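Local coordinates for protein lipoteichoic acid primase (Listeria monocytogenes, PDB 4UOP) that is a magnesium-binding enzyme of the sulfatase-like family whose catalytic domain is extracellular, at residues T128-R141 and Y161-D173. Numbering follows the deposited sequence.
Sequences TQTYGDRVIPSMPR and YNRDEFYPAVGFD
Residues 128-141 run alongside helix 163-169 in the same direction, with Gly132 CA 4.4 Å from Phe166 CA. Gly132, with no side chain, leaves room for the Asn162 amide. At the helix start, Asn162 holds its CG anti to the backbone N (chi1 -162°), which carries ND2 to a lone pair of Thr128 O at 2.9 Å, in a nearly straight bond. Thr128 uses both branches: OG1 donates to Tyr161 O at 2.8 Å, while CG2 sits squarely over the Phe166 ring, 3.5 Å from its centroid, in a CH-pi contact. Threonine, with one polar and one apolar arm, suits both partners. The Gln129 side chain lies across Asn162, their amide planes nearly parallel. Ala169 is small enough to let the loop pass close, its CB touching Arg134 O at 3.2 Å. In this sulfatase-like alpha/beta fold the contact joins a loop between two helices to the helix preceding edge strand 174-176 of the central sheet; helix 107-117, which supplies the magnesium ligand Thr108, packs against Thr128 and Ile136. The helix closes in a Schellman motif, with Gly171 at positive phi, which glycine adopts easily. Its last carbonyls are taken up by the loop: Ala169 O accepts from Ile136 N at 2.9 Å and, weakly, from Arg141 NH2. The guanidinium lies between Val135 CG1 on one face and Gly171 CA on the other, and NE reaches Ile136 O, fixing its rotation. Ser138 OG accepts from Arg141 N as the N-cap of helix 139-144 and lies so close to Val170 O that the hydrogen bond between them is doubtful in detail. Beyond it, Pro140 lays CG over the face of Phe172, 3.9 Å from the centroid, and Tyr116 meets that ring edge-to-face.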
loop_
_atom_site.group_PDB
_atom_site.type_symbol
_atom_site.label_atom_id
_atom_site.label_comp_id
_atom_site.label_asym_id
_atom_site.label_seq_id
_atom_site.Cartn_x
_atom_site.Cartn_y
_atom_site.Cartn_z
ATOM N N THR B 128 7.202 -8.918 4.702
ATOM C CA THR B 128 8.548 -9.467 4.703
ATOM C C THR B 128 9.535 -8.458 5.302
ATOM O O THR B 128 10.550 -8.856 5.850
ATOM C CB THR B 128 9.019 -9.920 3.299
ATOM O OG1 THR B 128 9.032 -8.812 2.400
ATOM C CG2 THR B 128 8.105 -11.018 2.763
ATOM N N GLN B 129 9.221 -7.167 5.191
ATOM C CA GLN B 129 10.028 -6.102 5.802
ATOM C C GLN B 129 9.701 -5.986 7.279
ATOM O O GLN B 129 10.561 -6.148 8.127
ATOM C CB GLN B 129 9.741 -4.756 5.139
ATOM C CG GLN B 129 10.243 -4.656 3.707
ATOM C CD GLN B 129 11.671 -4.153 3.606
ATOM O OE1 GLN B 129 12.375 -3.998 4.615
ATOM N NE2 GLN B 129 12.105 -3.889 2.381
ATOM N N THR B 130 8.441 -5.718 7.572
ATOM C CA THR B 130 8.005 -5.415 8.935
ATOM C C THR B 130 8.175 -6.573 9.914
ATOM O O THR B 130 8.438 -6.343 11.103
ATOM C CB THR B 130 6.542 -4.953 8.927
ATOM O OG1 THR B 130 6.416 -3.850 8.024
ATOM C CG2 THR B 130 6.073 -4.520 10.327
ATOM N N TYR B 131 8.028 -7.812 9.441
ATOM C CA TYR B 131 8.054 -8.961 10.353
ATOM C C TYR B 131 9.232 -9.907 10.130
ATOM O O TYR B 131 9.254 -11.032 10.642
ATOM C CB TYR B 131 6.717 -9.693 10.280
ATOM C CG TYR B 131 5.567 -8.813 10.688
ATOM C CD1 TYR B 131 5.391 -8.447 12.019
ATOM C CD2 TYR B 131 4.673 -8.306 9.742
ATOM C CE1 TYR B 131 4.351 -7.628 12.401
ATOM C CE2 TYR B 131 3.623 -7.486 10.120
ATOM C CZ TYR B 131 3.463 -7.156 11.453
ATOM O OH TYR B 131 2.425 -6.348 11.835
ATOM N N GLY B 132 10.248 -9.431 9.415
ATOM C CA GLY B 132 11.480 -10.182 9.246
ATOM C C GLY B 132 12.254 -10.409 10.533
ATOM O O GLY B 132 13.164 -11.233 10.558
ATOM N N ASP B 133 11.889 -9.694 11.597
ATOM C CA ASP B 133 12.510 -9.871 12.919
ATOM C C ASP B 133 11.754 -10.834 13.843
ATOM O O ASP B 133 12.070 -10.920 15.035
ATOM C CB ASP B 133 12.680 -8.506 13.617
ATOM C CG ASP B 133 11.350 -7.801 13.890
ATOM O OD1 ASP B 133 10.282 -8.299 13.463
ATOM O OD2 ASP B 133 11.374 -6.723 14.520
ATOM N N ARG B 134 10.771 -11.559 13.309
ATOM C CA ARG B 134 9.981 -12.488 14.106
ATOM C C ARG B 134 10.353 -13.939 13.844
ATOM O O ARG B 134 11.018 -14.263 12.853
ATOM C CB ARG B 134 8.483 -12.320 13.833
ATOM C CG ARG B 134 7.950 -10.896 13.912
ATOM C CD ARG B 134 8.324 -10.176 15.200
ATOM N NE ARG B 134 7.839 -8.790 15.168
ATOM C CZ ARG B 134 6.669 -8.360 15.630
ATOM N NH1 ARG B 134 5.806 -9.179 16.218
ATOM N NH2 ARG B 134 6.362 -7.075 15.507
ATOM N N VAL B 135 9.929 -14.804 14.759
ATOM C CA VAL B 135 9.983 -16.239 14.554
ATOM C C VAL B 135 8.616 -16.610 14.000
ATOM O O VAL B 135 7.612 -16.621 14.723
ATOM C CB VAL B 135 10.249 -17.008 15.864
ATOM C CG1 VAL B 135 10.350 -18.507 15.598
ATOM C CG2 VAL B 135 11.522 -16.498 16.527
ATOM N N ILE B 136 8.573 -16.912 12.704
ATOM C CA ILE B 136 7.317 -17.094 12.018
ATOM C C ILE B 136 7.040 -18.567 11.758
ATOM O O ILE B 136 7.809 -19.216 11.054
ATOM C CB ILE B 136 7.301 -16.315 10.672
ATOM C CG1 ILE B 136 7.693 -14.840 10.898
ATOM C CG2 ILE B 136 5.928 -16.382 10.037
ATOM C CD1 ILE B 136 7.907 -14.043 9.623
ATOM N N PRO B 137 5.932 -19.101 12.314
ATOM C CA PRO B 137 5.513 -20.439 11.940
ATOM C C PRO B 137 5.241 -20.504 10.437
ATOM O O PRO B 137 4.709 -19.553 9.865
ATOM C CB PRO B 137 4.228 -20.661 12.740
ATOM C CG PRO B 137 4.296 -19.673 13.861
ATOM C CD PRO B 137 5.004 -18.491 13.282
ATOM N N SER B 138 5.604 -21.614 9.811
ATOM C CA SER B 138 5.647 -21.645 8.367
ATOM C C SER B 138 5.757 -23.037 7.813
ATOM O O SER B 138 5.962 -24.017 8.546
ATOM C CB SER B 138 6.837 -20.830 7.879
ATOM O OG SER B 138 8.032 -21.562 8.038
ATOM N N MET B 139 5.619 -23.113 6.499
ATOM C CA MET B 139 5.785 -24.363 5.772
ATOM C C MET B 139 7.213 -24.895 5.870
ATOM O O MET B 139 7.394 -26.070 6.186
ATOM C CB MET B 139 5.344 -24.193 4.297
ATOM C CG MET B 139 5.676 -25.362 3.392
ATOM S SD MET B 139 4.531 -25.559 2.022
ATOM C CE MET B 139 4.778 -24.007 1.150
ATOM N N PRO B 140 8.238 -24.061 5.568
ATOM C CA PRO B 140 9.603 -24.580 5.714
ATOM C C PRO B 140 9.963 -24.967 7.156
ATOM O O PRO B 140 10.664 -25.950 7.370
ATOM C CB PRO B 140 10.492 -23.427 5.214
ATOM C CG PRO B 140 9.609 -22.246 5.113
ATOM C CD PRO B 140 8.227 -22.748 4.906
ATOM N N ARG B 141 9.470 -24.220 8.130
ATOM C CA ARG B 141 9.738 -24.544 9.519
ATOM C C ARG B 141 9.105 -25.888 9.889
ATOM O O ARG B 141 9.765 -26.749 10.475
ATOM C CB ARG B 141 9.227 -23.434 10.437
ATOM C CG ARG B 141 9.567 -23.639 11.900
ATOM C CD ARG B 141 9.066 -22.478 12.767
ATOM N NE ARG B 141 9.569 -21.181 12.309
ATOM C CZ ARG B 141 10.799 -20.717 12.523
ATOM N NH1 ARG B 141 11.702 -21.426 13.205
ATOM N NH2 ARG B 141 11.141 -19.531 12.047
ATOM N N TYR B 161 13.334 -6.648 -0.717
ATOM C CA TYR B 161 12.176 -6.952 0.130
ATOM C C TYR B 161 12.546 -7.584 1.475
ATOM O O TYR B 161 11.724 -8.278 2.079
ATOM C CB TYR B 161 11.180 -7.873 -0.600
ATOM C CG TYR B 161 10.954 -7.530 -2.056
ATOM C CD1 TYR B 161 10.620 -6.237 -2.445
ATOM C CD2 TYR B 161 11.073 -8.504 -3.043
ATOM C CE1 TYR B 161 10.417 -5.925 -3.782
ATOM C CE2 TYR B 161 10.861 -8.206 -4.385
ATOM C CZ TYR B 161 10.543 -6.917 -4.752
ATOM O OH TYR B 161 10.333 -6.640 -6.091
ATOM N N ASN B 162 13.769 -7.341 1.939
ATOM C CA ASN B 162 14.219 -7.862 3.221
ATOM C C ASN B 162 14.270 -9.405 3.240
ATOM O O ASN B 162 14.122 -10.010 4.294
ATOM C CB ASN B 162 13.303 -7.347 4.335
ATOM C CG ASN B 162 13.920 -7.464 5.711
ATOM O OD1 ASN B 162 15.095 -7.190 5.889
ATOM N ND2 ASN B 162 13.119 -7.854 6.700
ATOM N N ARG B 163 14.502 -10.024 2.086
ATOM C CA ARG B 163 14.512 -11.492 1.987
ATOM C C ARG B 163 15.593 -12.137 2.866
ATOM O O ARG B 163 15.368 -13.215 3.436
ATOM C CB ARG B 163 14.685 -11.958 0.539
ATOM C CG ARG B 163 13.384 -12.004 -0.239
ATOM C CD ARG B 163 13.650 -12.068 -1.738
ATOM N NE ARG B 163 12.417 -12.275 -2.514
ATOM C CZ ARG B 163 12.231 -11.827 -3.762
ATOM N NH1 ARG B 163 13.180 -11.134 -4.395
ATOM N NH2 ARG B 163 11.086 -12.055 -4.392
ATOM N N ASP B 164 16.740 -11.470 2.984
ATOM C CA ASP B 164 17.848 -11.984 3.797
ATOM C C ASP B 164 17.529 -12.052 5.300
ATOM O O ASP B 164 18.163 -12.811 6.024
ATOM C CB ASP B 164 19.159 -11.230 3.525
ATOM C CG ASP B 164 19.062 -9.737 3.747
ATOM O OD1 ASP B 164 18.025 -9.238 4.248
ATOM O OD2 ASP B 164 20.056 -9.054 3.402
ATOM N N GLU B 165 16.535 -11.292 5.758
ATOM C CA GLU B 165 15.953 -11.485 7.106
ATOM C C GLU B 165 14.686 -12.342 7.113
ATOM O O GLU B 165 14.443 -13.115 8.048
ATOM C CB GLU B 165 15.628 -10.128 7.731
ATOM C CG GLU B 165 16.826 -9.203 7.866
ATOM C CD GLU B 165 17.907 -9.769 8.772
ATOM O OE1 GLU B 165 17.566 -10.490 9.744
ATOM O OE2 GLU B 165 19.101 -9.488 8.517
ATOM N N PHE B 166 13.852 -12.180 6.095
ATOM C CA PHE B 166 12.589 -12.910 6.011
ATOM C C PHE B 166 12.787 -14.421 5.899
ATOM O O PHE B 166 12.070 -15.191 6.528
ATOM C CB PHE B 166 11.765 -12.373 4.841
ATOM C CG PHE B 166 10.554 -13.181 4.515
ATOM C CD1 PHE B 166 9.548 -13.368 5.459
ATOM C CD2 PHE B 166 10.416 -13.766 3.264
ATOM C CE1 PHE B 166 8.426 -14.113 5.147
ATOM C CE2 PHE B 166 9.292 -14.507 2.953
ATOM C CZ PHE B 166 8.301 -14.683 3.899
ATOM N N TYR B 167 13.749 -14.845 5.098
ATOM C CA TYR B 167 13.936 -16.268 4.882
ATOM C C TYR B 167 14.332 -17.020 6.176
ATOM O O TYR B 167 13.755 -18.073 6.457
ATOM C CB TYR B 167 14.870 -16.534 3.703
ATOM C CG TYR B 167 14.300 -16.183 2.336
ATOM C CD1 TYR B 167 12.928 -16.188 2.075
ATOM C CD2 TYR B 167 15.148 -15.888 1.279
ATOM C CE1 TYR B 167 12.433 -15.895 0.813
ATOM C CE2 TYR B 167 14.662 -15.591 0.031
ATOM C CZ TYR B 167 13.302 -15.593 -0.195
ATOM O OH TYR B 167 12.822 -15.300 -1.449
ATOM N N PRO B 168 15.271 -16.468 6.974
ATOM C CA PRO B 168 15.531 -16.966 8.340
ATOM C C PRO B 168 14.324 -16.881 9.268
ATOM O O PRO B 168 14.094 -17.805 10.046
ATOM C CB PRO B 168 16.631 -16.027 8.858
ATOM C CG PRO B 168 17.311 -15.521 7.647
ATOM C CD PRO B 168 16.300 -15.505 6.543
ATOM N N ALA B 169 13.559 -15.791 9.181
ATOM C CA ALA B 169 12.359 -15.633 9.984
ATOM C C ALA B 169 11.371 -16.773 9.787
ATOM O O ALA B 169 10.743 -17.217 10.750
ATOM C CB ALA B 169 11.682 -14.295 9.697
ATOM N N VAL B 170 11.196 -17.230 8.544
ATOM C CA VAL B 170 10.283 -18.353 8.293
ATOM C C VAL B 170 10.956 -19.707 8.429
ATOM O O VAL B 170 10.305 -20.731 8.289
ATOM C CB VAL B 170 9.533 -18.268 6.929
ATOM C CG1 VAL B 170 8.583 -17.089 6.923
ATOM C CG2 VAL B 170 10.491 -18.203 5.743
ATOM N N GLY B 171 12.257 -19.720 8.693
ATOM C CA GLY B 171 12.949 -20.954 9.025
ATOM C C GLY B 171 13.445 -21.764 7.842
ATOM O O GLY B 171 13.612 -22.966 7.972
ATOM N N PHE B 172 13.704 -21.122 6.698
ATOM C CA PHE B 172 14.453 -21.783 5.641
ATOM C C PHE B 172 15.857 -22.076 6.176
ATOM O O PHE B 172 16.470 -21.208 6.801
ATOM C CB PHE B 172 14.546 -20.932 4.351
ATOM C CG PHE B 172 13.366 -21.086 3.417
ATOM C CD1 PHE B 172 13.194 -22.250 2.683
ATOM C CD2 PHE B 172 12.456 -20.063 3.243
ATOM C CE1 PHE B 172 12.120 -22.406 1.838
ATOM C CE2 PHE B 172 11.376 -20.202 2.383
ATOM C CZ PHE B 172 11.211 -21.376 1.677
ATOM N N ASP B 173 16.373 -23.271 5.918
ATOM C CA ASP B 173 17.762 -23.603 6.300
ATOM C C ASP B 173 18.770 -22.742 5.538
ATOM O O ASP B 173 19.791 -22.310 6.099
ATOM C CB ASP B 173 18.075 -25.071 6.015
ATOM C CG ASP B 173 17.376 -26.014 6.968
ATOM O OD1 ASP B 173 17.382 -25.747 8.182
ATOM O OD2 ASP B 173 16.825 -27.024 6.500
HETATM O O HOH W 1 15.577 -9.042 11.439
HETATM O O HOH W 2 13.553 -25.738 7.555
#